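PDB 3HFQ: uncharacterized protein lp_2219 from Lactobacillus plantarum, which is of unknown function but belongs to the lactonase family of seven-bladed beta-propellers and may, like its relatives, act on a lactone substrate. Local coordinates for residues L148-R153 with L214-Q219; S161-V166 with Q178-M183; Y200-G205 with I245-D250; V81-T86 with Y105-A110; I65-I70 with G119-T124. The protein carries 1 engineered substitution. All coordinates share one frame; numbering follows the deposited sequence.

Contact 1. Residues L148-R153 with L214-Q219; sequences LTPDNR and LKYDTQ. Engineered in segment 214-219: Thr-218 (natural residue Ala).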
# COMPACT_ATOMS: atom_id res chain seq x y z
N LEU A 148 -10.71 0.50 3.57
CA LEU A 148 -11.74 0.17 4.56
C LEU A 148 -11.31 -0.18 5.98
O LEU A 148 -10.28 -0.80 6.20
CB LEU A 148 -12.60 -0.97 4.01
CG LEU A 148 -13.36 -0.69 2.71
CD1 LEU A 148 -13.93 -1.98 2.16
CD2 LEU A 148 -14.46 0.33 2.97
N THR A 149 -12.14 0.22 6.94
CA THR A 149 -11.90 -0.06 8.35
C THR A 149 -12.67 -1.35 8.64
O THR A 149 -13.45 -1.81 7.81
CB THR A 149 -12.47 1.05 9.27
OG1 THR A 149 -13.89 1.13 9.10
CG2 THR A 149 -11.83 2.39 8.95
N PRO A 150 -12.47 -1.94 9.83
CA PRO A 150 -13.16 -3.19 10.18
C PRO A 150 -14.68 -3.11 10.05
O PRO A 150 -15.33 -4.09 9.71
CB PRO A 150 -12.71 -3.42 11.63
CG PRO A 150 -11.32 -2.86 11.63
CD PRO A 150 -11.52 -1.56 10.89
N ASP A 151 -15.25 -1.93 10.33
CA ASP A 151 -16.70 -1.75 10.24
C ASP A 151 -17.12 -1.07 8.94
O ASP A 151 -18.19 -0.47 8.85
CB ASP A 151 -17.21 -0.99 11.47
CG ASP A 151 -16.59 0.39 11.61
OD1 ASP A 151 -15.46 0.60 11.12
OD2 ASP A 151 -17.23 1.25 12.25
N ASN A 152 -16.25 -1.18 7.94
CA ASN A 152 -16.48 -0.65 6.60
C ASN A 152 -16.62 0.85 6.39
O ASN A 152 -17.32 1.30 5.49
CB ASN A 152 -17.67 -1.39 5.98
CG ASN A 152 -17.36 -2.86 5.75
OD1 ASN A 152 -16.51 -3.20 4.93
ND2 ASN A 152 -18.04 -3.73 6.48
N ARG A 153 -15.94 1.62 7.24
CA ARG A 153 -15.91 3.06 7.06
C ARG A 153 -14.62 3.19 6.24
O ARG A 153 -13.97 2.18 5.98
CB ARG A 153 -15.78 3.78 8.40
CG ARG A 153 -16.96 3.54 9.35
CD ARG A 153 -16.76 4.34 10.64
NE ARG A 153 -17.56 3.84 11.76
CZ ARG A 153 -18.69 4.39 12.19
NH1 ARG A 153 -19.19 5.46 11.59
NH2 ARG A 153 -19.32 3.88 13.24
N LEU A 214 -2.47 2.26 17.23
CA LEU A 214 -3.73 2.95 17.51
C LEU A 214 -4.82 1.98 17.91
O LEU A 214 -4.86 0.84 17.44
CB LEU A 214 -4.21 3.70 16.26
CG LEU A 214 -3.21 4.53 15.45
CD1 LEU A 214 -3.86 4.95 14.14
CD2 LEU A 214 -2.77 5.75 16.27
N LYS A 215 -5.71 2.43 18.80
CA LYS A 215 -6.85 1.63 19.21
C LYS A 215 -8.01 2.18 18.40
O LYS A 215 -8.21 3.40 18.35
CB LYS A 215 -7.13 1.81 20.71
CG LYS A 215 -8.35 1.04 21.21
CD LYS A 215 -8.09 -0.46 21.29
CE LYS A 215 -9.36 -1.24 21.63
NZ LYS A 215 -10.35 -1.17 20.52
N TYR A 216 -8.78 1.31 17.76
CA TYR A 216 -9.93 1.75 16.97
C TYR A 216 -11.22 1.30 17.63
O TYR A 216 -11.33 0.16 18.09
CB TYR A 216 -9.85 1.16 15.56
CG TYR A 216 -10.99 1.57 14.65
CD1 TYR A 216 -11.11 2.88 14.19
CD2 TYR A 216 -11.95 0.64 14.25
CE1 TYR A 216 -12.15 3.26 13.34
CE2 TYR A 216 -13.00 1.01 13.41
CZ TYR A 216 -13.09 2.32 12.96
OH TYR A 216 -14.12 2.68 12.11
N ASP A 217 -12.21 2.19 17.68
CA ASP A 217 -13.50 1.87 18.27
C ASP A 217 -14.58 1.95 17.20
O ASP A 217 -14.85 3.02 16.65
CB ASP A 217 -13.82 2.84 19.41
CG ASP A 217 -15.09 2.47 20.17
OD1 ASP A 217 -15.75 1.48 19.79
OD2 ASP A 217 -15.42 3.17 21.15
N THR A 218 -15.21 0.82 16.88
CA THR A 218 -16.25 0.81 15.86
C THR A 218 -17.45 1.66 16.24
O THR A 218 -18.15 2.18 15.38
CB THR A 218 -16.72 -0.62 15.55
OG1 THR A 218 -17.22 -1.23 16.75
CG2 THR A 218 -15.56 -1.44 15.01
N GLN A 219 -17.69 1.82 17.54
CA GLN A 219 -18.83 2.62 18.00
C GLN A 219 -18.67 4.10 17.68
O GLN A 219 -19.64 4.79 17.37
CB GLN A 219 -19.06 2.43 19.50
CG GLN A 219 -19.41 1.00 19.90
CD GLN A 219 -20.02 0.90 21.28
OE1 GLN A 219 -19.46 1.40 22.26
NE2 GLN A 219 -21.18 0.25 21.38
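Asp-151 OD1 accepts two hydroxyl donors: Tyr-216 OH reaches it across the contact at 2.7 Å, and Thr-149 OG1, from its own turn, at 2.6 Å. The tyrosine comes in on the syn side of the carboxylate, a little out of its plane, while OD1 lies at the edge of the phenol ring, and the two flat groups stand 69° apart. Tyr-216 carries its ring anti to the backbone N (chi1 -180°), which stretches the hydroxyl out from strand 210-217 into the type I turn of Thr-149 to Asn-152. Thr-149 OG1 is gripped in turn by the backbone N of Arg-153 at 2.8 Å, so the turn and its carboxylate brace each other. The second oxygen, Asp-151 OD2, takes a salt bridge from Arg-153 NE at 2.7 Å. The same guanidinium crosses to the other chain segment, where Arg-153 NH2 donates to Thr-218 O at 3.0 Å, almost in line with the carbonyl bond, and its NH1 is held by Asn-168. Beside this polar cluster, Pro-150 CD rests 3.9 Å from Tyr-216 CE2, and Phe-194 meets the tyrosine ring edge-to-face. Thr-218 is an engineered residue; its CG2 methyl packs on Asp-151 CB at 3.9 Å. The contact joins the turn after the first strand of one propeller blade to the third strand of the next. With two donors on one oxygen and an arginine on the other, the Asp-151 carboxylate is probably kept ionised and its rotation fixed, making it a polar link between the two blades.

Contact 2. Residues S161-V166 with Q178-M183; sequences SDKVYV and QSVLTM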
# COMPACT_ATOMS: atom_id res chain seq x y z
N SER A 161 -0.71 16.90 6.03
CA SER A 161 -1.24 17.60 7.20
C SER A 161 -1.18 16.81 8.51
O SER A 161 -1.70 17.26 9.53
CB SER A 161 -2.69 18.02 6.94
OG SER A 161 -3.50 16.87 6.77
N ASP A 162 -0.55 15.64 8.48
CA ASP A 162 -0.42 14.80 9.67
C ASP A 162 -1.77 14.39 10.25
O ASP A 162 -1.97 14.43 11.46
CB ASP A 162 0.39 15.51 10.76
CG ASP A 162 1.86 15.60 10.42
OD1 ASP A 162 2.46 14.56 10.08
OD2 ASP A 162 2.43 16.72 10.50
N LYS A 163 -2.69 13.98 9.38
CA LYS A 163 -4.01 13.57 9.85
C LYS A 163 -4.51 12.27 9.26
O LYS A 163 -4.18 11.91 8.12
CB LYS A 163 -5.04 14.67 9.55
CG LYS A 163 -4.83 15.96 10.33
CD LYS A 163 -5.76 17.06 9.83
CE LYS A 163 -5.52 18.37 10.56
NZ LYS A 163 -5.84 18.28 12.02
N VAL A 164 -5.31 11.55 10.05
CA VAL A 164 -5.91 10.31 9.60
C VAL A 164 -7.41 10.52 9.73
O VAL A 164 -7.95 10.62 10.84
CB VAL A 164 -5.49 9.09 10.45
CG1 VAL A 164 -6.18 7.84 9.93
CG2 VAL A 164 -3.98 8.91 10.41
N TYR A 165 -8.08 10.60 8.59
CA TYR A 165 -9.52 10.79 8.57
C TYR A 165 -10.25 9.46 8.48
O TYR A 165 -9.72 8.47 7.96
CB TYR A 165 -9.95 11.60 7.34
CG TYR A 165 -9.44 13.02 7.25
CD1 TYR A 165 -8.17 13.30 6.75
CD2 TYR A 165 -10.25 14.08 7.63
CE1 TYR A 165 -7.71 14.61 6.63
CE2 TYR A 165 -9.81 15.40 7.51
CZ TYR A 165 -8.55 15.66 7.01
OH TYR A 165 -8.12 16.96 6.89
N VAL A 166 -11.47 9.43 9.00
CA VAL A 166 -12.32 8.27 8.89
C VAL A 166 -13.61 8.83 8.31
O VAL A 166 -14.18 9.77 8.85
CB VAL A 166 -12.62 7.60 10.24
CG1 VAL A 166 -13.65 6.50 10.05
CG2 VAL A 166 -11.34 7.01 10.82
N GLN A 178 -16.36 11.36 9.69
CA GLN A 178 -16.78 10.75 10.96
C GLN A 178 -15.82 11.19 12.06
O GLN A 178 -16.24 11.52 13.17
CB GLN A 178 -16.76 9.23 10.83
CG GLN A 178 -17.09 8.45 12.11
CD GLN A 178 -18.49 8.71 12.62
OE1 GLN A 178 -19.40 9.00 11.85
NE2 GLN A 178 -18.67 8.59 13.94
N SER A 179 -14.52 11.19 11.76
CA SER A 179 -13.52 11.58 12.74
C SER A 179 -12.20 11.93 12.08
O SER A 179 -11.97 11.63 10.91
CB SER A 179 -13.27 10.43 13.73
OG SER A 179 -12.67 9.32 13.07
N VAL A 180 -11.33 12.58 12.84
CA VAL A 180 -10.02 12.95 12.33
C VAL A 180 -9.00 12.90 13.46
O VAL A 180 -9.15 13.56 14.49
CB VAL A 180 -10.02 14.38 11.71
CG1 VAL A 180 -10.50 15.39 12.73
CG2 VAL A 180 -8.62 14.73 11.22
N LEU A 181 -7.97 12.08 13.27
CA LEU A 181 -6.91 11.93 14.24
C LEU A 181 -5.74 12.79 13.79
O LEU A 181 -5.29 12.68 12.64
CB LEU A 181 -6.46 10.46 14.32
CG LEU A 181 -5.23 10.18 15.18
CD1 LEU A 181 -5.56 10.37 16.66
CD2 LEU A 181 -4.75 8.76 14.91
N THR A 182 -5.25 13.64 14.67
CA THR A 182 -4.13 14.50 14.33
C THR A 182 -2.87 13.97 14.98
O THR A 182 -2.82 13.76 16.20
CB THR A 182 -4.37 15.95 14.80
OG1 THR A 182 -5.51 16.49 14.13
CG2 THR A 182 -3.15 16.82 14.51
N MSE A 183 -1.84 13.75 14.17
CA MSE A 183 -0.57 13.24 14.68
C MSE A 183 0.39 14.37 14.99
O MSE A 183 0.21 15.49 14.53
CB MSE A 183 0.04 12.29 13.64
CG MSE A 183 -0.93 11.21 13.19
SE MSE A 183 -1.20 9.85 14.53
CE MSE A 183 -2.00 10.87 15.96
O HOH W 1 -9.78 9.40 12.67
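Val-166 O receives two backbone donors from across the hairpin, Gln-178 N at 2.8 Å and Ser-179 N at 3.3 Å, because both residues face Val-166 in a classic beta bulge. Beyond the bulge the antiparallel pairing is regular. Val-164 and Leu-181 form a hydrogen-bonded pair, and Met-183 N (a selenomethionine) closes on Asp-162 O with a nearly straight bond of 2.8 Å. On one face Lys-163, Tyr-165, Val-180 and Thr-182 line up. Val-180 CG2 sits over the tyrosine ring, 4.1 Å from the centroid of the Tyr-165 ring, in a CH-pi contact displaced toward the rim. The same methyl also touches Lys-163 CD, 3.9 Å from Val-180 CG2. The lysine chain runs alongside Thr-182 and kinks at its last torsion (chi4 -64°), which brings NZ to 2.8 Å from Thr-182 OG1. Without the long chain of Lys-163, as with an alanine here, the Thr-182 hydroxyl is likely to lose its ammonium donor and the Val-180 methyl the aliphatic chain packed on it. On the other face a water donates to both Val-164 O and Ser-179 OG, at 2.9 Å from Ser-179 OG, while this hydroxyl also bonds Gly-221 O. The Asp-162 carboxylate is taken up by the backbone N of Gly-186 and of Gly-188. Val-164, Val-166 and Leu-181 turn toward Leu-203 and Phe-223 of the following blade. This is the outer beta hairpin of a four-stranded antiparallel propeller blade.

Contact 3. Residues Y200-G205 with I245-D250; sequences YAFLAG and IRLSHD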
# COMPACT_ATOMS: atom_id res chain seq x y z
N TYR A 200 -7.27 -2.84 16.72
CA TYR A 200 -6.06 -2.03 16.59
C TYR A 200 -5.65 -1.75 15.15
O TYR A 200 -5.98 -2.51 14.24
CB TYR A 200 -4.89 -2.73 17.29
CG TYR A 200 -5.13 -3.00 18.76
CD1 TYR A 200 -4.80 -2.05 19.72
CD2 TYR A 200 -5.73 -4.19 19.18
CE1 TYR A 200 -5.07 -2.27 21.07
CE2 TYR A 200 -6.00 -4.42 20.53
CZ TYR A 200 -5.67 -3.45 21.47
OH TYR A 200 -5.95 -3.66 22.80
N ALA A 201 -4.93 -0.65 14.96
CA ALA A 201 -4.42 -0.28 13.65
C ALA A 201 -2.99 0.17 13.87
O ALA A 201 -2.66 0.73 14.91
CB ALA A 201 -5.25 0.86 13.05
N PHE A 202 -2.13 -0.10 12.89
CA PHE A 202 -0.73 0.28 12.98
C PHE A 202 -0.47 1.22 11.82
O PHE A 202 -0.66 0.87 10.66
CB PHE A 202 0.13 -0.98 12.92
CG PHE A 202 -0.23 -1.98 13.98
CD1 PHE A 202 0.22 -1.82 15.29
CD2 PHE A 202 -1.11 -3.03 13.70
CE1 PHE A 202 -0.20 -2.69 16.30
CE2 PHE A 202 -1.53 -3.90 14.70
CZ PHE A 202 -1.08 -3.73 16.01
N LEU A 203 -0.05 2.44 12.17
CA LEU A 203 0.17 3.50 11.19
C LEU A 203 1.64 3.79 10.92
O LEU A 203 2.41 4.07 11.84
CB LEU A 203 -0.52 4.77 11.70
CG LEU A 203 -0.37 6.09 10.95
CD1 LEU A 203 -1.18 6.06 9.66
CD2 LEU A 203 -0.85 7.22 11.86
N ALA A 204 2.02 3.74 9.65
CA ALA A 204 3.40 4.01 9.29
C ALA A 204 3.62 5.51 9.07
O ALA A 204 2.86 6.16 8.36
CB ALA A 204 3.78 3.24 8.03
N GLY A 205 4.65 6.04 9.73
CA GLY A 205 4.98 7.44 9.59
C GLY A 205 6.18 7.52 8.66
O GLY A 205 7.31 7.25 9.06
N ILE A 245 3.38 -1.23 4.98
CA ILE A 245 3.22 -1.85 6.29
C ILE A 245 2.24 -3.02 6.15
O ILE A 245 1.17 -2.88 5.57
CB ILE A 245 2.74 -0.82 7.35
CG1 ILE A 245 2.68 -1.46 8.73
CG2 ILE A 245 1.39 -0.24 6.95
CD1 ILE A 245 2.58 -0.44 9.86
N ARG A 246 2.64 -4.18 6.67
CA ARG A 246 1.81 -5.39 6.58
C ARG A 246 1.71 -6.12 7.91
O ARG A 246 2.60 -6.02 8.75
CB ARG A 246 2.41 -6.35 5.56
CG ARG A 246 2.70 -5.74 4.20
CD ARG A 246 1.42 -5.50 3.41
NE ARG A 246 1.74 -5.09 2.04
CZ ARG A 246 0.83 -4.78 1.13
NH1 ARG A 246 -0.46 -4.83 1.42
NH2 ARG A 246 1.22 -4.43 -0.09
N LEU A 247 0.64 -6.88 8.09
CA LEU A 247 0.44 -7.63 9.33
C LEU A 247 0.10 -9.07 8.97
O LEU A 247 -0.70 -9.32 8.07
CB LEU A 247 -0.71 -7.01 10.13
CG LEU A 247 -1.01 -7.57 11.52
CD1 LEU A 247 0.12 -7.20 12.48
CD2 LEU A 247 -2.32 -6.99 12.02
N SER A 248 0.71 -10.02 9.67
CA SER A 248 0.43 -11.43 9.40
C SER A 248 -1.04 -11.72 9.69
O SER A 248 -1.68 -11.01 10.46
CB SER A 248 1.34 -12.33 10.25
OG SER A 248 1.18 -12.05 11.63
N HIS A 249 -1.57 -12.77 9.06
CA HIS A 249 -2.96 -13.15 9.22
C HIS A 249 -3.35 -13.41 10.68
O HIS A 249 -4.47 -13.12 11.09
CB HIS A 249 -3.27 -14.40 8.39
CG HIS A 249 -4.73 -14.72 8.29
ND1 HIS A 249 -5.59 -13.99 7.49
CD2 HIS A 249 -5.48 -15.66 8.89
CE1 HIS A 249 -6.81 -14.48 7.60
NE2 HIS A 249 -6.77 -15.50 8.45
N ASP A 250 -2.42 -13.96 11.45
CA ASP A 250 -2.69 -14.24 12.86
C ASP A 250 -2.56 -12.98 13.71
O ASP A 250 -2.88 -12.99 14.90
CB ASP A 250 -1.76 -15.35 13.37
CG ASP A 250 -0.29 -15.04 13.15
OD1 ASP A 250 0.54 -15.97 13.28
OD2 ASP A 250 0.04 -13.87 12.87
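Ile-245 pushes its CD1 methyl into the notch that strand 200-205 forms between Phe-202 and Ala-204, two residues whose CB atoms lie on the same face. Ile-245 CD1 ends 3.6 Å from Phe-202 O and 4.0 Å from Phe-202 CB, and it also touches Ala-204 N at 4.2 Å. It reaches so deep because the branch is fully extended: CG1 is anti to the backbone N (chi1 -175°), and CD1 continues that line. Ala-204 is small enough to let the root of the isoleucine settle beside it, with Ala-204 CB 4.2 Å from Ile-245 CB. Two residues further on, Leu-247 supplies a second bump. Its CD2 methyl approaches the ring obliquely, 4.2 Å from Phe-202 CE2. The Phe-202 side chain thus spans the interval between the two aliphatic residues, its CB under Ile-245 and its ring end at Leu-247. Packing is van der Waals, between side chains and of the Ile-245 methyl on backbone atoms; the axes of 200-205 and 245-247 come no nearer than 8.2 Å and run nearly antiparallel, at 158°, in two stacked sheets. Strand 200-205 is the second strand of its blade, and strand 241-247 is the first strand of the next. Leu-254 from strand 253-259 packs against Phe-202, Ile-245 and Leu-247, while Ile-211 of strand 210-217 and His-191 of strand 189-194 close in on Ile-245.

Contact 4. Residues V81-T86 with Y105-A110; sequences VVAPGT and YHKGTA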
# COMPACT_ATOMS: atom_id res chain seq x y z
N VAL A 81 -10.73 6.14 -15.96
CA VAL A 81 -11.39 7.33 -15.43
C VAL A 81 -10.24 8.25 -15.06
O VAL A 81 -9.56 8.05 -14.05
CB VAL A 81 -12.21 7.01 -14.17
CG1 VAL A 81 -12.77 8.30 -13.58
CG2 VAL A 81 -13.35 6.05 -14.52
N VAL A 82 -10.01 9.26 -15.89
CA VAL A 82 -8.93 10.19 -15.65
C VAL A 82 -9.40 11.64 -15.64
O VAL A 82 -10.50 11.94 -16.10
CB VAL A 82 -7.83 10.04 -16.73
CG1 VAL A 82 -7.21 8.64 -16.63
CG2 VAL A 82 -8.42 10.25 -18.11
N ALA A 83 -8.56 12.51 -15.12
CA ALA A 83 -8.88 13.93 -15.04
C ALA A 83 -7.58 14.73 -15.12
O ALA A 83 -6.51 14.23 -14.78
CB ALA A 83 -9.59 14.24 -13.73
N PRO A 84 -7.66 15.98 -15.59
CA PRO A 84 -6.44 16.79 -15.68
C PRO A 84 -5.70 16.80 -14.35
O PRO A 84 -6.31 16.97 -13.29
CB PRO A 84 -6.96 18.17 -16.10
CG PRO A 84 -8.46 18.12 -15.82
CD PRO A 84 -8.82 16.70 -16.14
N GLY A 85 -4.39 16.59 -14.41
CA GLY A 85 -3.59 16.57 -13.20
C GLY A 85 -2.77 15.30 -13.06
O GLY A 85 -2.71 14.47 -13.98
N THR A 86 -2.15 15.15 -11.90
CA THR A 86 -1.31 14.00 -11.62
C THR A 86 -2.09 12.72 -11.35
O THR A 86 -3.26 12.76 -10.98
CB THR A 86 -0.44 14.25 -10.38
OG1 THR A 86 -1.29 14.43 -9.24
CG2 THR A 86 0.41 15.50 -10.57
N TYR A 105 -1.84 12.05 -4.12
CA TYR A 105 -0.82 12.77 -3.37
C TYR A 105 -0.73 14.25 -3.67
O TYR A 105 -0.94 15.09 -2.80
CB TYR A 105 0.53 12.10 -3.62
CG TYR A 105 1.66 12.61 -2.75
CD1 TYR A 105 2.37 13.77 -3.09
CD2 TYR A 105 2.05 11.91 -1.62
CE1 TYR A 105 3.43 14.22 -2.31
CE2 TYR A 105 3.11 12.35 -0.82
CZ TYR A 105 3.79 13.50 -1.18
OH TYR A 105 4.85 13.91 -0.39
N HIS A 106 -0.44 14.58 -4.92
CA HIS A 106 -0.28 15.96 -5.34
C HIS A 106 -1.55 16.82 -5.25
O HIS A 106 -1.47 17.99 -4.87
CB HIS A 106 0.28 15.98 -6.76
CG HIS A 106 1.52 15.15 -6.93
ND1 HIS A 106 2.74 15.53 -6.42
CD2 HIS A 106 1.71 13.95 -7.51
CE1 HIS A 106 3.63 14.60 -6.68
NE2 HIS A 106 3.04 13.62 -7.34
N LYS A 107 -2.70 16.25 -5.57
CA LYS A 107 -3.96 17.00 -5.51
C LYS A 107 -4.57 17.10 -4.11
O LYS A 107 -5.36 18.00 -3.85
CB LYS A 107 -5.00 16.37 -6.44
CG LYS A 107 -4.70 16.46 -7.92
CD LYS A 107 -5.84 15.82 -8.71
CE LYS A 107 -5.85 16.28 -10.16
NZ LYS A 107 -7.05 15.76 -10.87
N GLY A 108 -4.20 16.17 -3.23
CA GLY A 108 -4.73 16.17 -1.88
C GLY A 108 -6.18 15.72 -1.86
O GLY A 108 -7.00 16.23 -1.10
N THR A 109 -6.49 14.74 -2.69
CA THR A 109 -7.85 14.24 -2.80
C THR A 109 -8.04 12.75 -2.57
O THR A 109 -7.10 11.95 -2.66
CB THR A 109 -8.42 14.53 -4.21
OG1 THR A 109 -7.57 13.91 -5.19
CG2 THR A 109 -8.47 16.02 -4.47
N ALA A 110 -9.28 12.40 -2.26
CA ALA A 110 -9.71 11.02 -2.07
C ALA A 110 -10.85 10.94 -3.07
O ALA A 110 -11.74 11.79 -3.08
CB ALA A 110 -10.23 10.81 -0.65
O HOH W 2 -5.57 13.78 -12.09
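Where Thr-86 meets His-106, the backbones draw to a CA-CA distance of 6.7 Å, the end of strand 74-84 running into a loop that faces a bend of helical backbone angles at residues 105-107. Lys-107 bridges them. Its chain is extended beyond CG, so it spans the gap and delivers NZ to Pro-84 O at 2.8 Å, approaching from a direction tilted 32° out of the carbonyl plane. A water lies 2.8 Å from Lys-107 NZ and accepts from it; Ala-83 O and Thr-86 O are also within hydrogen-bonding reach of that water. On the way, Lys-107 CE slides past Gly-85 CA at 3.8 Å. A CB on Gly-85 would collide with that CE atom, and its backbone angles disfavour a side chain as well. Shortened to an alanine, the Lys-107 position is likely to leave Pro-84 O without its ammonium mate and to deprive the water of the ammonium that donates to it. Thr-86 stands across His-106 at about a right angle, with OG1 near the plane of the ring at its edge, 3.3 Å from His-106 CB, and its methyl CG2 3.7 Å from His-106 CD2. Tyr-105 CD1 lies over one face of this imidazole, toward its rim. The contact lies on the surface, between the outermost strand 74-84 of one blade and the turn joining strands 99-104 and 109-115 of the next. Asn-104, at the end of strand 99-104, ties both sides together, donating to Thr-86 O and accepting from the backbone N of Lys-107.

Contact 5. Residues I65-I70 with G119-T124; sequences IAAWQI and GALTLT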
# COMPACT_ATOMS: atom_id res chain seq x y z
N ILE A 65 -7.49 6.21 -12.78
CA ILE A 65 -7.48 4.76 -12.61
C ILE A 65 -7.90 4.03 -13.88
O ILE A 65 -8.83 4.45 -14.57
CB ILE A 65 -8.44 4.34 -11.48
CG1 ILE A 65 -8.04 5.02 -10.16
CG2 ILE A 65 -8.45 2.82 -11.33
CD1 ILE A 65 -6.68 4.59 -9.61
N ALA A 66 -7.21 2.93 -14.17
CA ALA A 66 -7.53 2.11 -15.34
C ALA A 66 -8.10 0.80 -14.83
O ALA A 66 -7.65 0.26 -13.82
CB ALA A 66 -6.26 1.85 -16.16
N ALA A 67 -9.10 0.28 -15.54
CA ALA A 67 -9.75 -0.97 -15.19
C ALA A 67 -9.44 -2.04 -16.22
O ALA A 67 -9.53 -1.80 -17.43
CB ALA A 67 -11.27 -0.76 -15.10
N TRP A 68 -9.06 -3.22 -15.74
CA TRP A 68 -8.73 -4.34 -16.61
C TRP A 68 -9.41 -5.62 -16.14
O TRP A 68 -9.66 -5.79 -14.95
CB TRP A 68 -7.22 -4.62 -16.62
CG TRP A 68 -6.33 -3.42 -16.63
CD1 TRP A 68 -6.04 -2.61 -15.57
CD2 TRP A 68 -5.58 -2.93 -17.74
NE1 TRP A 68 -5.16 -1.63 -15.96
CE2 TRP A 68 -4.87 -1.79 -17.29
CE3 TRP A 68 -5.46 -3.32 -19.08
CZ2 TRP A 68 -4.02 -1.06 -18.13
CZ3 TRP A 68 -4.62 -2.59 -19.91
CH2 TRP A 68 -3.92 -1.46 -19.44
N GLN A 69 -9.70 -6.51 -17.08
CA GLN A 69 -10.27 -7.81 -16.73
C GLN A 69 -9.14 -8.80 -16.96
O GLN A 69 -8.60 -8.88 -18.07
CB GLN A 69 -11.44 -8.18 -17.64
CG GLN A 69 -11.91 -9.64 -17.45
CD GLN A 69 -12.57 -9.87 -16.10
OE1 GLN A 69 -13.67 -9.38 -15.84
NE2 GLN A 69 -11.90 -10.63 -15.23
N ILE A 70 -8.77 -9.54 -15.93
CA ILE A 70 -7.70 -10.53 -16.06
C ILE A 70 -8.30 -11.81 -16.62
O ILE A 70 -9.35 -12.26 -16.16
CB ILE A 70 -7.03 -10.84 -14.70
CG1 ILE A 70 -6.50 -9.55 -14.07
CG2 ILE A 70 -5.91 -11.84 -14.89
CD1 ILE A 70 -5.56 -8.77 -14.97
N GLY A 119 -17.12 -4.54 -14.72
CA GLY A 119 -15.87 -4.14 -14.10
C GLY A 119 -15.43 -2.71 -14.38
O GLY A 119 -14.57 -2.18 -13.68
N ALA A 120 -16.02 -2.09 -15.40
CA ALA A 120 -15.68 -0.73 -15.77
C ALA A 120 -16.03 0.25 -14.65
O ALA A 120 -16.89 -0.03 -13.81
CB ALA A 120 -16.42 -0.34 -17.05
N LEU A 121 -15.36 1.41 -14.63
CA LEU A 121 -15.57 2.41 -13.59
C LEU A 121 -16.22 3.72 -14.01
O LEU A 121 -16.16 4.11 -15.18
CB LEU A 121 -14.23 2.74 -12.92
CG LEU A 121 -13.48 1.59 -12.25
CD1 LEU A 121 -12.17 2.12 -11.68
CD2 LEU A 121 -14.34 0.97 -11.16
N THR A 122 -16.82 4.39 -13.04
CA THR A 122 -17.46 5.69 -13.23
C THR A 122 -17.21 6.52 -11.97
O THR A 122 -17.48 6.06 -10.85
CB THR A 122 -18.98 5.57 -13.42
OG1 THR A 122 -19.26 4.68 -14.51
CG2 THR A 122 -19.59 6.93 -13.73
N LEU A 123 -16.70 7.73 -12.15
CA LEU A 123 -16.41 8.62 -11.03
C LEU A 123 -17.70 9.06 -10.33
O LEU A 123 -18.69 9.40 -10.98
CB LEU A 123 -15.67 9.86 -11.53
CG LEU A 123 -15.27 10.92 -10.50
CD1 LEU A 123 -14.22 10.35 -9.55
CD2 LEU A 123 -14.73 12.14 -11.23
N THR A 124 -17.68 9.06 -8.99
CA THR A 124 -18.84 9.48 -8.22
C THR A 124 -18.55 10.62 -7.25
O THR A 124 -19.40 11.48 -7.03
CB THR A 124 -19.43 8.31 -7.38
OG1 THR A 124 -18.42 7.75 -6.54
CG2 THR A 124 -20.00 7.22 -8.30
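Leu-121 reaches from the start of strand 121-128 toward Ile-65 and Ala-67 on strand 62-71. Its CB holds back, 5.1 Å from Ala-67 CB, but its CG draws in to 4.3 Å from Ala-67 CB. At the tip the two methyls part. CD1 goes on to the CG2 branch of Ile-65, 3.8 Å from Ile-65 CG2, while CD2 stays 5.3 Å from Ala-67 CB. The chain is extended at its end (chi2 179°), with CG set beside the backbone N (chi1 -59°), and this carries CD1 out to the isoleucine. Ile-65 answers with CG2; its CG1 arm leads the other way. Ala-67 is the small residue between: its CB methyl lies 3.9 Å from Gly-119 O and 4.5 Å from Ala-120 CA, letting the turn before the strand come close. Gly-119 adopts a positive phi, 100°, at which a side chain would press on the preceding carbonyl. The interface is small and apolar. Gly-119 O, beside the Ala-67 methyl, is satisfied by the hydroxyl of Tyr-54, whose side chain also packs on Ala-67 and Leu-121. Strand 62-71 is the third strand of its blade, and strand 121-128 the outermost of the next. Leu-121 is backed by Met-113 and Ile-115 on strand 109-115, and its backbone N is bound by Asn-79 from strand 74-84.

In the fold
From the N terminus, the chain first enters contact 5 at residues 65-70 and closes it at 119-124; within that loop, contact 4 opens at 81-86 and closes at 105-110. Both tie the blade ending in strand 74-84 to the blade ending in strand 121-128, and they touch through Val-81. Contact 1 then opens at 148-153 and closes at 214-219, enclosing contact 2, the short hairpin within the blade ending in strand 175-182. Contact 3 opens at 200-205, before contact 1 has closed, so these two cross; it closes at 245-250. Contact 1 joins contact 2's blade to the next, contact 3 that one to its successor. Leu-203 links contacts 3 and 2, about 17 Å apart between centres.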